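Local coordinates for protein glutaminase 1 (Escherichia coli, PDB 1U60) that catalyses the hydrolysis of L-glutamine to L-glutamate and ammonium, at residues A[165-168]-A[169-173]; A[181-184]-A[185-189]; A[127-131]-A[132-136]. All blocks are in the same frame, centred on the assembly; numbering follows the deposited sequence.

How the interactions relate
From the N terminus, interaction 3 (127-136) comes first, then interaction 1 (165-173), then interaction 2 (181-189). Each is local: none closes a long loop, and they follow in series without nesting or crossing. Each also marks a loop giving way to a helix: 132-147 in interaction 3, 166-178 in interaction 1 and 185-195 in interaction 2. Helix 185-195 is the common neighbour. Its start packs on interaction 1, where Trp173 meets Ala185 and Met186. It is tied to interaction 3 by the salt bridge of Glu187 to Arg135. Interactions 1 and 3 do not touch; their nearest atoms are about 11 Å apart.

Interaction 1: A[165-168]-A[169-173]; sequences NFHN and RAIAW
Phe166 (chi1 -49°) and Arg169 (chi1 -59°) both carry CG beside the backbone N, and the arginine chain then runs extended to NE. With these torsions the two side chains lie side by side and point the same way. The Phe166 ring sends CE1 over one face of the guanidinium, off its centre, and CE1 is 3.8 Å from Arg169 NH2. The ring and guanidinium planes are inclined to each other by 59°. The Asn165 amide stands at the guanidinium edge, nearly perpendicular to it. Arg169 NH2 is hydrogen-bonded to Gln162 O, which anchors the far end of the chain. On another side of the helix, His167 CD2 meets Ile171 CD1 at 3.8 Å. His167 NE2 is hydrogen-bonded to Asn99 O, which helps fix the ring. The backbone bonds start with Arg169 N to Asn165 O (3.1 Å) and continue to Ala172 N to Asn168 O (2.9 Å). Asn168 packs on Asn117 and Tyr192; all three are predicted to bind substrate. These are the first two turns of helix 166-178, whose i to i+3 and i to i+4 side-chain pairs lie beside Asn168 of the predicted glutamine site.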
loop_
_atom_site.group_PDB
_atom_site.type_symbol
_atom_site.label_atom_id
_atom_site.label_comp_id
_atom_site.label_asym_id
_atom_site.label_seq_id
_atom_site.Cartn_x
_atom_site.Cartn_y
_atom_site.Cartn_z
ATOM N N ASN A 165 20.586 -3.832 21.946
ATOM C CA ASN A 165 20.039 -4.203 20.621
ATOM C C ASN A 165 20.276 -5.663 20.238
ATOM O O ASN A 165 20.523 -5.983 19.068
ATOM C CB ASN A 165 20.618 -3.288 19.537
ATOM C CG ASN A 165 22.151 -3.401 19.374
ATOM O OD1 ASN A 165 22.770 -2.753 18.455
ATOM N ND2 ASN A 165 22.777 -4.229 20.201
ATOM N N PHE A 166 20.202 -6.538 21.231
ATOM C CA PHE A 166 20.460 -7.970 21.028
ATOM C C PHE A 166 19.582 -8.622 19.982
ATOM O O PHE A 166 20.047 -9.479 19.188
ATOM C CB PHE A 166 20.325 -8.710 22.370
ATOM C CG PHE A 166 21.096 -8.037 23.495
ATOM C CD1 PHE A 166 22.464 -7.893 23.404
ATOM C CD2 PHE A 166 20.414 -7.508 24.602
ATOM C CE1 PHE A 166 23.196 -7.219 24.395
ATOM C CE2 PHE A 166 21.120 -6.839 25.595
ATOM C CZ PHE A 166 22.521 -6.684 25.488
ATOM N N HIS A 167 18.311 -8.257 19.928
ATOM C CA HIS A 167 17.458 -8.875 18.960
ATOM C C HIS A 167 17.823 -8.424 17.519
ATOM O O HIS A 167 17.768 -9.246 16.581
ATOM C CB HIS A 167 16.007 -8.605 19.332
ATOM C CG HIS A 167 15.031 -9.385 18.539
ATOM N ND1 HIS A 167 14.446 -10.548 18.987
ATOM C CD2 HIS A 167 14.519 -9.147 17.315
ATOM C CE1 HIS A 167 13.622 -11.004 18.061
ATOM N NE2 HIS A 167 13.663 -10.182 17.022
ATOM N N ASN A 168 18.255 -7.172 17.325
ATOM C CA ASN A 168 18.748 -6.750 16.012
ATOM C C ASN A 168 20.073 -7.435 15.625
ATOM O O ASN A 168 20.317 -7.677 14.433
ATOM C CB ASN A 168 18.928 -5.242 15.939
ATOM C CG ASN A 168 17.647 -4.483 15.718
ATOM O OD1 ASN A 168 17.624 -3.247 15.937
ATOM N ND2 ASN A 168 16.570 -5.158 15.380
ATOM N N ARG A 169 20.908 -7.759 16.600
ATOM C CA ARG A 169 22.135 -8.558 16.352
ATOM C C ARG A 169 21.765 -9.901 15.794
ATOM O O ARG A 169 22.400 -10.390 14.821
ATOM C CB ARG A 169 22.989 -8.757 17.599
ATOM C CG ARG A 169 23.491 -7.486 18.288
ATOM C CD ARG A 169 24.275 -7.724 19.542
ATOM N NE ARG A 169 24.409 -6.475 20.298
ATOM C CZ ARG A 169 25.244 -6.310 21.326
ATOM N NH1 ARG A 169 26.081 -7.284 21.715
ATOM N NH2 ARG A 169 25.265 -5.160 21.965
ATOM N N ALA A 170 20.727 -10.509 16.377
ATOM C CA ALA A 170 20.201 -11.764 15.860
ATOM C C ALA A 170 19.723 -11.655 14.413
ATOM O O ALA A 170 20.063 -12.492 13.582
ATOM C CB ALA A 170 19.094 -12.267 16.692
ATOM N N ILE A 171 18.897 -10.640 14.147
ATOM C CA ILE A 171 18.403 -10.396 12.809
ATOM C C ILE A 171 19.533 -10.201 11.787
ATOM O O ILE A 171 19.473 -10.751 10.672
ATOM C CB ILE A 171 17.389 -9.215 12.806
ATOM C CG1 ILE A 171 16.082 -9.623 13.470
ATOM C CG2 ILE A 171 17.086 -8.774 11.383
ATOM C CD1 ILE A 171 15.086 -8.510 13.650
ATOM N N ALA A 172 20.571 -9.456 12.153
ATOM C CA ALA A 172 21.692 -9.252 11.278
ATOM C C ALA A 172 22.346 -10.588 10.899
ATOM O O ALA A 172 22.708 -10.797 9.771
ATOM C CB ALA A 172 22.671 -8.384 11.903
ATOM N N TRP A 173 22.509 -11.480 11.863
ATOM C CA TRP A 173 23.105 -12.769 11.587
ATOM C C TRP A 173 22.187 -13.648 10.749
ATOM O O TRP A 173 22.675 -14.402 9.909
ATOM C CB TRP A 173 23.532 -13.478 12.910
ATOM C CG TRP A 173 24.808 -12.954 13.512
ATOM C CD1 TRP A 173 24.952 -12.424 14.741
ATOM C CD2 TRP A 173 26.120 -12.915 12.913
ATOM N NE1 TRP A 173 26.252 -12.049 14.965
ATOM C CE2 TRP A 173 26.992 -12.321 13.851
ATOM C CE3 TRP A 173 26.633 -13.292 11.665
ATOM C CZ2 TRP A 173 28.361 -12.128 13.605
ATOM C CZ3 TRP A 173 27.980 -13.115 11.415
ATOM C CH2 TRP A 173 28.828 -12.524 12.370
#

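Interaction 2: A[181-184]-A[185-189]; sequences LYCD and AMEAC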
loop_
_atom_site.group_PDB
_atom_site.type_symbol
_atom_site.label_atom_id
_atom_site.label_comp_id
_atom_site.label_asym_id
_atom_site.label_seq_id
_atom_site.Cartn_x
_atom_site.Cartn_y
_atom_site.Cartn_z
ATOM N N LEU A 181 22.505 -10.008 3.481
ATOM C CA LEU A 181 23.277 -8.968 4.128
ATOM C C LEU A 181 24.549 -8.766 3.356
ATOM O O LEU A 181 25.214 -9.744 2.997
ATOM C CB LEU A 181 23.580 -9.278 5.593
ATOM C CG LEU A 181 23.827 -7.963 6.376
ATOM C CD1 LEU A 181 22.538 -7.307 6.762
ATOM C CD2 LEU A 181 24.692 -8.162 7.622
ATOM N N TYR A 182 24.864 -7.513 3.062
ATOM C CA TYR A 182 25.863 -7.155 2.022
ATOM C C TYR A 182 27.113 -6.533 2.585
ATOM O O TYR A 182 27.982 -6.018 1.832
ATOM C CB TYR A 182 25.211 -6.303 0.919
ATOM C CG TYR A 182 23.889 -6.950 0.532
ATOM C CD1 TYR A 182 23.882 -8.141 -0.210
ATOM C CD2 TYR A 182 22.684 -6.446 0.959
ATOM C CE1 TYR A 182 22.728 -8.800 -0.542
ATOM C CE2 TYR A 182 21.440 -7.148 0.652
ATOM C CZ TYR A 182 21.503 -8.313 -0.102
ATOM O OH TYR A 182 20.391 -9.018 -0.444
ATOM N N CYS A 183 27.240 -6.607 3.897
ATOM C CA CYS A 183 28.524 -6.288 4.571
ATOM C C CYS A 183 28.583 -7.102 5.853
ATOM O O CYS A 183 27.682 -7.919 6.136
ATOM C CB CYS A 183 28.690 -4.793 4.839
ATOM S SG CYS A 183 27.606 -4.100 6.131
ATOM N N ASP A 184 29.654 -6.944 6.587
ATOM C CA ASP A 184 29.841 -7.605 7.876
ATOM C C ASP A 184 28.619 -7.398 8.791
ATOM O O ASP A 184 28.115 -6.286 8.883
ATOM C CB ASP A 184 31.096 -7.013 8.486
ATOM C CG ASP A 184 31.356 -7.476 9.894
ATOM O OD1 ASP A 184 31.935 -8.587 10.068
ATOM O OD2 ASP A 184 31.048 -6.801 10.909
ATOM N N ALA A 185 28.151 -8.455 9.457
ATOM C CA ALA A 185 26.893 -8.411 10.213
ATOM C C ALA A 185 26.948 -7.363 11.326
ATOM O O ALA A 185 25.986 -6.625 11.518
ATOM C CB ALA A 185 26.565 -9.786 10.781
ATOM N N MET A 186 28.050 -7.300 12.074
ATOM C CA MET A 186 28.078 -6.418 13.227
ATOM C C MET A 186 28.285 -4.960 12.778
ATOM O O MET A 186 27.726 -4.079 13.382
ATOM C CB MET A 186 29.027 -6.904 14.355
ATOM C CG MET A 186 28.406 -8.156 15.145
ATOM S SD MET A 186 26.586 -8.166 15.815
ATOM C CE MET A 186 25.692 -8.770 14.403
ATOM N N GLU A 187 29.015 -4.726 11.678
ATOM C CA GLU A 187 29.042 -3.401 11.042
ATOM C C GLU A 187 27.656 -2.904 10.654
ATOM O O GLU A 187 27.320 -1.749 10.912
ATOM C CB GLU A 187 29.937 -3.442 9.785
ATOM C CG GLU A 187 29.910 -2.195 8.892
ATOM C CD GLU A 187 30.931 -2.243 7.747
ATOM O OE1 GLU A 187 31.792 -3.190 7.768
ATOM O OE2 GLU A 187 30.878 -1.334 6.845
ATOM N N ALA A 188 26.887 -3.744 9.974
ATOM C CA ALA A 188 25.532 -3.365 9.603
ATOM C C ALA A 188 24.686 -3.043 10.829
ATOM O O ALA A 188 23.933 -2.065 10.845
ATOM C CB ALA A 188 24.865 -4.445 8.781
ATOM N N CYS A 189 24.816 -3.856 11.862
ATOM C CA CYS A 189 24.001 -3.694 13.055
ATOM C C CYS A 189 24.411 -2.397 13.749
ATOM O O CYS A 189 23.574 -1.609 14.164
ATOM C CB CYS A 189 24.114 -4.929 13.952
ATOM S SG CYS A 189 23.054 -4.865 15.420
HETATM O O HOH W 1 30.347 -9.337 12.093
HETATM O O HOH W 2 29.811 -10.813 9.351
HETATM O O HOH W 3 31.920 -5.259 5.728
#
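Asp184 OD2 is gripped by two backbone N-H groups of the helix start. Glu187 N gives the main bond, at 3.0 Å and nearly straight (162°). Met186 N adds a weak one at 3.3 Å. CG of Asp184 lies anti to the backbone N (chi1 174°), which swings the carboxylate in front of the first helical turn. Glu187 N approaches OD2 on its anti side, 17° out of the carboxylate plane. The other oxygen, OD1, works through water. One water links it to Ala185 N, accepting from that N at 2.9 Å, and another reaches Met186 N but donates only weakly to OD1. The first three N-H groups of the helix are thus served by one side chain, directly or through water. The negative carboxylate would also suit the positive end of the helix dipole. Asp184 is the N-cap of helix 185-195. Its own N-H reaches Glu187 through a water, which accepts from Asp184 N at 3.0 Å and donates to Glu187 OE1 at 2.9 Å, where a capping box would have a direct bond. The regular helical bonds begin with Ala188 N to Asp184 O. Beside the cap the contact is apolar. Leu181 CD2 presses on Ala185 CA at 3.4 Å, tighter than usual, and also touches the methyl of Ala188. Cys183 SG rests on the same methyl, 3.8 Å from Ala188 CB. Leu181 and Cys183 pack in turn on Ser125 of helix 117-126. Glu187 OE2 makes a salt bridge to Arg135 NE of helix 132-147. Across the helix start, Ala185 and Met186 lie against Trp173, so the cap sits where helices 117-126, 132-147 and 166-178 meet helix 185-195.

Interaction 3: A[127-131]-A[132-136]; sequences INAEN and VEQRW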
loop_
_atom_site.group_PDB
_atom_site.type_symbol
_atom_site.label_atom_id
_atom_site.label_comp_id
_atom_site.label_asym_id
_atom_site.label_seq_id
_atom_site.Cartn_x
_atom_site.Cartn_y
_atom_site.Cartn_z
ATOM N N ILE A 127 24.387 0.039 1.257
ATOM C CA ILE A 127 24.995 1.357 0.981
ATOM C C ILE A 127 26.446 1.180 0.498
ATOM O O ILE A 127 27.148 0.329 1.018
ATOM C CB ILE A 127 24.907 2.196 2.384
ATOM C CG1 ILE A 127 23.461 2.491 2.666
ATOM C CG2 ILE A 127 25.743 3.478 2.494
ATOM C CD1 ILE A 127 22.740 2.840 1.540
ATOM N N ASN A 128 26.881 1.965 -0.483
ATOM C CA ASN A 128 28.296 1.942 -0.896
ATOM C C ASN A 128 29.177 2.502 0.246
ATOM O O ASN A 128 28.907 3.560 0.815
ATOM C CB ASN A 128 28.513 2.861 -2.122
ATOM C CG ASN A 128 27.937 2.332 -3.428
ATOM O OD1 ASN A 128 27.819 3.109 -4.387
ATOM N ND2 ASN A 128 27.685 1.046 -3.517
ATOM N N ALA A 129 30.233 1.794 0.598
ATOM C CA ALA A 129 31.134 2.218 1.683
ATOM C C ALA A 129 32.377 1.356 1.689
ATOM O O ALA A 129 32.279 0.131 1.577
ATOM C CB ALA A 129 30.457 2.075 3.050
ATOM N N GLU A 130 33.527 1.984 1.895
ATOM C CA GLU A 130 34.808 1.268 1.980
ATOM C C GLU A 130 35.045 0.682 3.348
ATOM O O GLU A 130 35.825 -0.257 3.492
ATOM C CB GLU A 130 35.955 2.245 1.703
ATOM C CG GLU A 130 35.950 2.722 0.278
ATOM C CD GLU A 130 36.666 1.752 -0.625
ATOM O OE1 GLU A 130 37.908 1.918 -0.782
ATOM O OE2 GLU A 130 35.998 0.817 -1.144
ATOM N N ASN A 131 34.409 1.266 4.366
ATOM C CA ASN A 131 34.562 0.824 5.761
ATOM C C ASN A 131 33.404 1.354 6.617
ATOM O O ASN A 131 32.616 2.171 6.139
ATOM C CB ASN A 131 35.861 1.331 6.350
ATOM C CG ASN A 131 35.995 2.830 6.242
ATOM O OD1 ASN A 131 35.209 3.596 6.820
ATOM N ND2 ASN A 131 36.965 3.263 5.471
ATOM N N VAL A 132 33.341 0.920 7.863
ATOM C CA VAL A 132 32.157 1.158 8.720
ATOM C C VAL A 132 31.939 2.660 8.978
ATOM O O VAL A 132 30.817 3.168 8.964
ATOM C CB VAL A 132 32.220 0.361 10.038
ATOM C CG1 VAL A 132 33.431 0.731 10.872
ATOM C CG2 VAL A 132 30.933 0.559 10.854
ATOM N N GLU A 133 33.023 3.400 9.198
ATOM C CA GLU A 133 32.854 4.824 9.473
ATOM C C GLU A 133 32.383 5.618 8.263
ATOM O O GLU A 133 31.619 6.555 8.446
ATOM C CB GLU A 133 34.121 5.452 10.046
ATOM C CG GLU A 133 34.509 4.821 11.392
ATOM C CD GLU A 133 33.403 4.902 12.453
ATOM O OE1 GLU A 133 32.692 5.956 12.469
ATOM O OE2 GLU A 133 33.272 3.938 13.273
ATOM N N GLN A 134 32.843 5.268 7.061
ATOM C CA GLN A 134 32.333 5.893 5.854
ATOM C C GLN A 134 30.848 5.556 5.689
ATOM O O GLN A 134 30.075 6.427 5.291
ATOM C CB GLN A 134 33.084 5.429 4.624
ATOM C CG GLN A 134 32.563 6.060 3.352
ATOM C CD GLN A 134 33.418 5.780 2.133
ATOM O OE1 GLN A 134 33.667 4.634 1.813
ATOM N NE2 GLN A 134 33.787 6.824 1.408
ATOM N N ARG A 135 30.484 4.314 6.000
ATOM C CA ARG A 135 29.083 3.891 5.898
ATOM C C ARG A 135 28.223 4.826 6.763
ATOM O O ARG A 135 27.203 5.330 6.321
ATOM C CB ARG A 135 28.915 2.437 6.310
ATOM C CG ARG A 135 27.499 1.864 6.096
ATOM C CD ARG A 135 27.374 0.368 6.470
ATOM N NE ARG A 135 28.311 -0.394 5.675
ATOM C CZ ARG A 135 28.149 -0.691 4.403
ATOM N NH1 ARG A 135 27.019 -0.434 3.734
ATOM N NH2 ARG A 135 29.118 -1.331 3.793
ATOM N N TRP A 136 28.699 5.111 7.968
ATOM C CA TRP A 136 27.963 5.957 8.926
ATOM C C TRP A 136 27.948 7.374 8.412
ATOM O O TRP A 136 26.907 8.004 8.357
ATOM C CB TRP A 136 28.545 5.839 10.357
ATOM C CG TRP A 136 28.058 6.925 11.265
ATOM C CD1 TRP A 136 28.827 7.872 11.942
ATOM C CD2 TRP A 136 26.702 7.282 11.491
ATOM N NE1 TRP A 136 27.994 8.733 12.619
ATOM C CE2 TRP A 136 26.689 8.405 12.359
ATOM C CE3 TRP A 136 25.465 6.770 11.038
ATOM C CZ2 TRP A 136 25.501 9.009 12.781
ATOM C CZ3 TRP A 136 24.304 7.368 11.468
ATOM C CH2 TRP A 136 24.321 8.471 12.321
HETATM O O HOH W 4 27.993 -2.673 1.135
HETATM O O HOH W 5 32.275 -1.500 4.579
#
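The backbone runs extended past Ile127 and Ala129, turns at Glu130 and enters the helix after Asn131, where Arg135 N donates to Asn131 O at 3.0 Å. Asn131 holds CG between its backbone N and carbonyl carbon (chi1 55°). This brings OD1 to Gln134 N, in a bond of 2.9 Å that is close to straight (165°). Asn131 is thus the N-cap of helix 132-147, which follows helix 117-126 after a short loop. Gln134 answers from the helix side. Its chain is extended, and OE1 reaches back to Glu130 N at 2.7 Å, with the N-H in the carbonyl plane. The Glu130 and Gln134 side chains lie alongside and point the same way. Arg135 folds over the loop, its chain bent at chi3 (-59°). Its NH1 donates to Ile127 O at 2.8 Å, well out of the guanidinium plane, and also bonds to Thr124 O at the end of helix 117-126. The methyl of Ala129 lies over one face of the guanidinium and also touches the aliphatic root of the chain, with Ala129 CB 3.6 Å from Arg135 CB. A water accepts from Arg135 NH2 at 3.3 Å and donates weakly to Ala129 O. Ile127 turns its own side chain onto Leu75 and Ala76 of helix 68-80, while Val132 packs on Val191 of helix 185-195.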